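Long-range contacts in acetyl xylan esterase (Paenibacillus sp. R4, PDB 6AGQ), which hydrolyses acetyl esters, presumably those on xylan, as a cold-active enzyme of the alpha/beta-hydrolase clan: residues L267-Q273 with V295-Y301; I220-Y226 with I275-S280. All blocks are in the same frame, centred on the assembly; numbering follows the deposited sequence.

Contact 1. Residues L267-Q273 with V295-Y301; sequences LMAITLQ and VRLYHDY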
loop_
_atom_site.group_PDB
_atom_site.type_symbol
_atom_site.label_atom_id
_atom_site.label_comp_id
_atom_site.label_asym_id
_atom_site.label_seq_id
_atom_site.Cartn_x
_atom_site.Cartn_y
_atom_site.Cartn_z
ATOM N N LEU A 267 -17.535 12.269 -30.183
ATOM C CA LEU A 267 -16.160 11.754 -30.082
ATOM C C LEU A 267 -15.966 11.417 -28.638
ATOM O O LEU A 267 -15.818 12.340 -27.781
ATOM C CB LEU A 267 -15.099 12.796 -30.467
ATOM C CG LEU A 267 -13.613 12.384 -30.239
ATOM C CD1 LEU A 267 -13.213 11.274 -31.188
ATOM C CD2 LEU A 267 -12.634 13.510 -30.428
ATOM N N MET A 268 -15.923 10.125 -28.359
ATOM C CA MET A 268 -15.645 9.607 -27.055
ATOM C C MET A 268 -14.236 9.026 -26.829
ATOM O O MET A 268 -13.816 8.175 -27.572
ATOM C CB MET A 268 -16.698 8.559 -26.698
ATOM C CG MET A 268 -16.608 8.208 -25.216
ATOM S SD MET A 268 -17.756 7.008 -24.589
ATOM C CE MET A 268 -19.368 7.742 -24.951
ATOM N N ALA A 269 -13.563 9.448 -25.761
ATOM C CA ALA A 269 -12.388 8.783 -25.199
ATOM C C ALA A 269 -12.724 7.712 -24.154
ATOM O O ALA A 269 -13.499 7.949 -23.202
ATOM C CB ALA A 269 -11.477 9.812 -24.511
ATOM N N ILE A 270 -12.102 6.538 -24.297
ATOM C CA ILE A 270 -12.245 5.476 -23.290
ATOM C C ILE A 270 -10.857 4.973 -22.954
ATOM O O ILE A 270 -10.017 4.778 -23.843
ATOM C CB ILE A 270 -13.094 4.340 -23.842
ATOM C CG1 ILE A 270 -14.451 4.888 -24.286
ATOM C CG2 ILE A 270 -13.210 3.188 -22.835
ATOM C CD1 ILE A 270 -15.380 3.872 -24.950
ATOM N N THR A 271 -10.617 4.767 -21.687
ATOM C CA THR A 271 -9.325 4.356 -21.207
ATOM C C THR A 271 -9.507 2.969 -20.633
ATOM O O THR A 271 -10.345 2.763 -19.748
ATOM C CB THR A 271 -8.803 5.361 -20.136
ATOM O OG1 THR A 271 -9.862 5.718 -19.261
ATOM C CG2 THR A 271 -8.309 6.677 -20.838
ATOM N N LEU A 272 -8.756 2.007 -21.154
ATOM C CA LEU A 272 -9.059 0.595 -20.891
ATOM C C LEU A 272 -8.652 0.083 -19.528
ATOM O O LEU A 272 -9.117 -0.953 -19.136
ATOM C CB LEU A 272 -8.438 -0.314 -21.944
ATOM C CG LEU A 272 -9.065 -0.304 -23.344
ATOM C CD1 LEU A 272 -8.474 -1.433 -24.181
ATOM C CD2 LEU A 272 -10.586 -0.426 -23.322
ATOM N N GLN A 273 -7.756 0.774 -18.840
ATOM C CA GLN A 273 -7.311 0.387 -17.510
ATOM C C GLN A 273 -8.072 1.165 -16.409
ATOM O O GLN A 273 -7.729 1.064 -15.240
ATOM C CB GLN A 273 -5.788 0.661 -17.335
ATOM C CG GLN A 273 -4.848 -0.072 -18.297
ATOM C CD GLN A 273 -5.191 -1.538 -18.498
ATOM O OE1 GLN A 273 -5.362 -2.299 -17.534
ATOM N NE2 GLN A 273 -5.358 -1.926 -19.750
ATOM N N VAL A 295 -14.598 6.874 -31.551
ATOM C CA VAL A 295 -14.063 6.530 -30.255
ATOM C C VAL A 295 -12.528 6.615 -30.306
ATOM O O VAL A 295 -11.965 6.362 -31.336
ATOM C CB VAL A 295 -14.597 5.166 -29.789
ATOM C CG1 VAL A 295 -14.075 3.994 -30.667
ATOM C CG2 VAL A 295 -14.297 4.952 -28.313
ATOM N N ARG A 296 -11.868 7.105 -29.245
ATOM C CA ARG A 296 -10.414 6.911 -29.105
ATOM C C ARG A 296 -10.183 5.948 -27.908
ATOM O O ARG A 296 -10.594 6.240 -26.806
ATOM C CB ARG A 296 -9.701 8.228 -28.869
ATOM C CG ARG A 296 -9.847 9.292 -29.944
ATOM C CD ARG A 296 -9.199 8.927 -31.280
ATOM N NE ARG A 296 -9.462 9.893 -32.361
ATOM C CZ ARG A 296 -10.485 9.854 -33.228
ATOM N NH1 ARG A 296 -11.379 8.860 -33.198
ATOM N NH2 ARG A 296 -10.613 10.814 -34.165
ATOM N N LEU A 297 -9.520 4.812 -28.140
ATOM C CA LEU A 297 -9.181 3.798 -27.100
ATOM C C LEU A 297 -7.737 3.943 -26.707
ATOM O O LEU A 297 -6.839 3.719 -27.514
ATOM C CB LEU A 297 -9.397 2.396 -27.667
ATOM C CG LEU A 297 -10.716 2.183 -28.422
ATOM C CD1 LEU A 297 -10.707 0.884 -29.224
ATOM C CD2 LEU A 297 -11.833 2.170 -27.406
ATOM N N TYR A 298 -7.498 4.415 -25.499
ATOM C CA TYR A 298 -6.175 4.507 -24.904
ATOM C C TYR A 298 -5.963 3.234 -24.051
ATOM O O TYR A 298 -6.418 3.132 -22.891
ATOM C CB TYR A 298 -6.051 5.833 -24.140
ATOM C CG TYR A 298 -6.309 7.004 -25.062
ATOM C CD1 TYR A 298 -5.565 7.156 -26.236
ATOM C CD2 TYR A 298 -7.280 7.966 -24.784
ATOM C CE1 TYR A 298 -5.786 8.222 -27.123
ATOM C CE2 TYR A 298 -7.494 9.046 -25.671
ATOM C CZ TYR A 298 -6.747 9.164 -26.841
ATOM O OH TYR A 298 -6.962 10.181 -27.747
ATOM N N HIS A 299 -5.271 2.258 -24.640
ATOM C CA HIS A 299 -5.125 0.902 -24.035
ATOM C C HIS A 299 -4.479 0.821 -22.615
ATOM O O HIS A 299 -4.981 0.063 -21.747
ATOM C CB HIS A 299 -4.409 -0.067 -25.009
ATOM C CG HIS A 299 -5.162 -0.322 -26.292
ATOM N ND1 HIS A 299 -5.338 0.647 -27.272
ATOM C CD2 HIS A 299 -5.764 -1.439 -26.765
ATOM C CE1 HIS A 299 -6.032 0.138 -28.282
ATOM N NE2 HIS A 299 -6.307 -1.125 -27.998
ATOM N N ASP A 300 -3.413 1.599 -22.380
ATOM C CA ASP A 300 -2.602 1.532 -21.132
ATOM C C ASP A 300 -2.782 2.696 -20.136
ATOM O O ASP A 300 -1.910 2.968 -19.288
ATOM C CB ASP A 300 -1.114 1.459 -21.536
ATOM C CG ASP A 300 -0.894 0.473 -22.662
ATOM O OD1 ASP A 300 -1.105 -0.722 -22.371
ATOM O OD2 ASP A 300 -0.620 0.905 -23.831
ATOM N N TYR A 301 -3.903 3.384 -20.250
ATOM C CA TYR A 301 -4.206 4.527 -19.398
ATOM C C TYR A 301 -5.418 4.191 -18.516
ATOM O O TYR A 301 -6.368 3.494 -18.936
ATOM C CB TYR A 301 -4.485 5.791 -20.263
ATOM C CG TYR A 301 -3.214 6.458 -20.718
ATOM C CD1 TYR A 301 -2.551 6.028 -21.883
ATOM C CD2 TYR A 301 -2.634 7.506 -19.969
ATOM C CE1 TYR A 301 -1.359 6.626 -22.293
ATOM C CE2 TYR A 301 -1.451 8.091 -20.382
ATOM C CZ TYR A 301 -0.817 7.637 -21.516
ATOM O OH TYR A 301 0.335 8.216 -21.933
#
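Leu267 lays its methyl CD1 over the centre of one guanidinium face of Arg296, 3.6 Å from NH1, the two side chains crossing at about a right angle. Within the plane of that group NH1 also donates to Val295 O, reaching it from above the carbonyl plane, while NH2 forms a salt bridge with Glu294. On the Tyr298 ring the carbonyl O of Arg296 stands above one face, offset toward the rim, and Thr271 CG2 lies at the ring edge, near its plane, on the CB side (4.1 Å from Tyr298 CB); the phenol OH is hydrogen-bonded to His309 ND1. Leu272 runs alongside His299, with Leu272 CD1 3.7 Å from His299 CD2, and His240 of the second subunit stacks on the same imidazole. The backbones are the two parallel strands of a beta-alpha-beta unit at one border of the alpha/beta-hydrolase sheet, with 293-298 outermost in the chain. Their ladder includes Ile270 N to Arg296 O (2.9 Å) and Tyr298 N to Ile270 O (3.0 Å). Ile270 and Val295 point to the face covered by helix 279-286; chi1 of Val295 (67°) sets CG1 between N and the carbonyl carbon and turns CG2 toward Ile270, 3.7 Å from its CD1. Past the strands, Gln273 N reaches Tyr301 O at 3.1 Å. The Gln273 side chain folds back at chi2 (-44°), bringing NE2 to His299 O at 2.8 Å in an almost straight bond (174°) that lies in the amide plane. With only an alanine in place of Gln273, His299 O would be likely to lose this side-chain donor, leaving the backbone bond to Tyr301 O to hold the Tyr298-Tyr301 turn here.

Contact 2. Residues I220-Y226 with I275-S280; sequences IHASGPY and ITCPPS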
loop_
_atom_site.group_PDB
_atom_site.type_symbol
_atom_site.label_atom_id
_atom_site.label_comp_id
_atom_site.label_asym_id
_atom_site.label_seq_id
_atom_site.Cartn_x
_atom_site.Cartn_y
_atom_site.Cartn_z
ATOM N N ILE A 220 -19.598 -4.074 -10.114
ATOM C CA ILE A 220 -18.209 -4.439 -10.387
ATOM C C ILE A 220 -17.200 -3.675 -9.559
ATOM O O ILE A 220 -15.993 -3.775 -9.806
ATOM C CB ILE A 220 -17.863 -4.433 -11.895
ATOM C CG1 ILE A 220 -17.751 -3.016 -12.477
ATOM C CG2 ILE A 220 -18.848 -5.344 -12.629
ATOM C CD1 ILE A 220 -17.480 -3.007 -13.971
ATOM N N HIS A 221 -17.683 -2.911 -8.578
ATOM C CA HIS A 221 -16.839 -2.292 -7.543
ATOM C C HIS A 221 -15.911 -1.247 -8.122
ATOM O O HIS A 221 -14.788 -1.110 -7.677
ATOM C CB HIS A 221 -16.044 -3.356 -6.774
ATOM C CG HIS A 221 -16.911 -4.417 -6.179
ATOM N ND1 HIS A 221 -17.849 -4.142 -5.205
ATOM C CD2 HIS A 221 -17.001 -5.746 -6.431
ATOM C CE1 HIS A 221 -18.486 -5.256 -4.891
ATOM N NE2 HIS A 221 -17.989 -6.244 -5.618
ATOM N N ALA A 222 -16.394 -0.479 -9.099
ATOM C CA ALA A 222 -15.675 0.712 -9.525
ATOM C C ALA A 222 -15.252 1.580 -8.324
ATOM O O ALA A 222 -15.996 1.700 -7.359
ATOM C CB ALA A 222 -16.508 1.511 -10.494
ATOM N N SER A 223 -14.018 2.100 -8.375
ATOM C CA SER A 223 -13.467 3.058 -7.381
ATOM C C SER A 223 -14.008 4.491 -7.624
ATOM O O SER A 223 -14.864 4.709 -8.504
ATOM C CB SER A 223 -11.945 3.070 -7.463
ATOM O OG SER A 223 -11.433 1.774 -7.295
ATOM N N GLY A 224 -13.555 5.438 -6.801
ATOM C CA GLY A 224 -14.042 6.846 -6.827
ATOM C C GLY A 224 -15.506 6.987 -6.425
ATOM O O GLY A 224 -16.043 6.177 -5.672
ATOM N N PRO A 225 -16.180 7.992 -6.946
ATOM C CA PRO A 225 -17.535 8.338 -6.453
ATOM C C PRO A 225 -18.623 7.242 -6.533
ATOM O O PRO A 225 -19.570 7.266 -5.736
ATOM C CB PRO A 225 -17.942 9.554 -7.336
ATOM C CG PRO A 225 -16.887 9.682 -8.417
ATOM C CD PRO A 225 -15.682 8.895 -8.006
ATOM N N TYR A 226 -18.515 6.289 -7.465
ATOM C CA TYR A 226 -19.426 5.156 -7.437
ATOM C C TYR A 226 -19.456 4.407 -6.066
ATOM O O TYR A 226 -20.484 3.874 -5.680
ATOM C CB TYR A 226 -19.156 4.185 -8.550
ATOM C CG TYR A 226 -19.487 4.643 -9.931
ATOM C CD1 TYR A 226 -20.793 5.025 -10.268
ATOM C CD2 TYR A 226 -18.519 4.648 -10.929
ATOM C CE1 TYR A 226 -21.115 5.432 -11.543
ATOM C CE2 TYR A 226 -18.838 5.033 -12.246
ATOM C CZ TYR A 226 -20.130 5.450 -12.549
ATOM O OH TYR A 226 -20.477 5.805 -13.838
ATOM N N ILE A 275 -10.329 2.094 -13.624
ATOM C CA ILE A 275 -11.121 1.489 -12.528
ATOM C C ILE A 275 -12.169 2.412 -11.888
ATOM O O ILE A 275 -12.980 1.935 -11.068
ATOM C CB ILE A 275 -10.224 0.855 -11.423
ATOM C CG1 ILE A 275 -9.369 1.908 -10.706
ATOM C CG2 ILE A 275 -9.335 -0.213 -12.037
ATOM C CD1 ILE A 275 -8.811 1.419 -9.382
ATOM N N THR A 276 -12.172 3.693 -12.281
ATOM C CA THR A 276 -13.159 4.660 -11.812
ATOM C C THR A 276 -14.397 4.789 -12.686
ATOM O O THR A 276 -15.494 4.815 -12.172
ATOM C CB THR A 276 -12.474 6.002 -11.591
ATOM O OG1 THR A 276 -11.573 5.816 -10.498
ATOM C CG2 THR A 276 -13.469 7.102 -11.240
ATOM N N CYS A 277 -14.204 4.970 -13.994
ATOM C CA CYS A 277 -15.265 4.813 -15.007
ATOM C C CYS A 277 -14.867 3.606 -15.899
ATOM O O CYS A 277 -14.203 3.747 -16.939
ATOM C CB CYS A 277 -15.474 6.094 -15.818
ATOM S SG CYS A 277 -15.602 7.576 -14.760
ATOM N N PRO A 278 -15.232 2.406 -15.452
ATOM C CA PRO A 278 -14.738 1.202 -16.119
ATOM C C PRO A 278 -15.242 1.164 -17.537
ATOM O O PRO A 278 -16.377 1.587 -17.759
ATOM C CB PRO A 278 -15.348 0.060 -15.320
ATOM C CG PRO A 278 -15.802 0.686 -14.042
ATOM C CD PRO A 278 -16.230 2.071 -14.425
ATOM N N PRO A 279 -14.401 0.694 -18.472
ATOM C CA PRO A 279 -14.667 0.835 -19.884
ATOM C C PRO A 279 -15.960 0.172 -20.367
ATOM O O PRO A 279 -16.563 0.673 -21.307
ATOM C CB PRO A 279 -13.425 0.239 -20.529
ATOM C CG PRO A 279 -12.892 -0.694 -19.506
ATOM C CD PRO A 279 -13.198 -0.114 -18.213
ATOM N N SER A 280 -16.440 -0.868 -19.711
ATOM C CA SER A 280 -17.745 -1.461 -20.091
ATOM C C SER A 280 -18.907 -0.518 -19.910
ATOM O O SER A 280 -19.921 -0.598 -20.629
ATOM C CB SER A 280 -18.044 -2.731 -19.323
ATOM O OG SER A 280 -17.953 -2.526 -17.911
#
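Pro278 leans on the 220-226 loop with three ring carbons in turn. CB meets the end of Ile220, 4.0 Å from its CD1; CG, the outermost atom, packs 3.7 Å from Ala222 CB; and CD, back toward the proline nitrogen, touches the same Ala222 methyl at 4.0 Å. Ile220 delivers CD1 because its CG1 sits between the backbone N and the carbonyl carbon (chi1 73°), and that methyl also brushes Ser280 OG, which is hydrogen-bonded to Arg216. The loop begins where helix 214-219 closes in a Schellman motif with His221, at positive phi, as its C-prime residue, whereas Pro278 is the N-cap of helix 279-286, so the end of one helix packs on the start of another. One backbone hydrogen bond ties the two segments together: Ser223 N donates to Ile275 O at 2.9 Å, tilted from the carbonyl plane, and Ala222 CA adds a CA-H...O contact to the same oxygen. Beside it Ile275 CD1 lies against Ser223 OG, 3.4 Å away. Farther along, Thr276 O lies in the plane of the Tyr226 ring at its edge, 3.3 Å from CD2, while the phenol OH accepts a bond from Cys212 N. Asp274 OD1 takes the N-H groups of both Thr276 and Cys277. Cys277 touches Ser185, in the likely nucleophile elbow, and His303; with Asp274 these are probably the Ser-His-Asp triad of this alpha/beta-hydrolase family.

The segments alternate along the chain, in the order 220-226, 267-273, 275-280, 295-301, and the centres of the two contacts lie about 14 Å apart on the same side of the chain's centre. Contact 1 pairs the flanking strands of a beta-alpha-beta unit; contact 2 sets the loop after the first strand and the start of helix 279-286 against the 220-226 loop between helices 214-219 and 226-236. They meet where Pro279 CB packs 3.7 Å from Ile270 CG2. Asp274, probably the catalytic acid, joins 267-273 to 275-280, so both contacts flank its loop. They also adjoin through the assembly, since His221 of contact 2 packs on Gln273 of the third subunit.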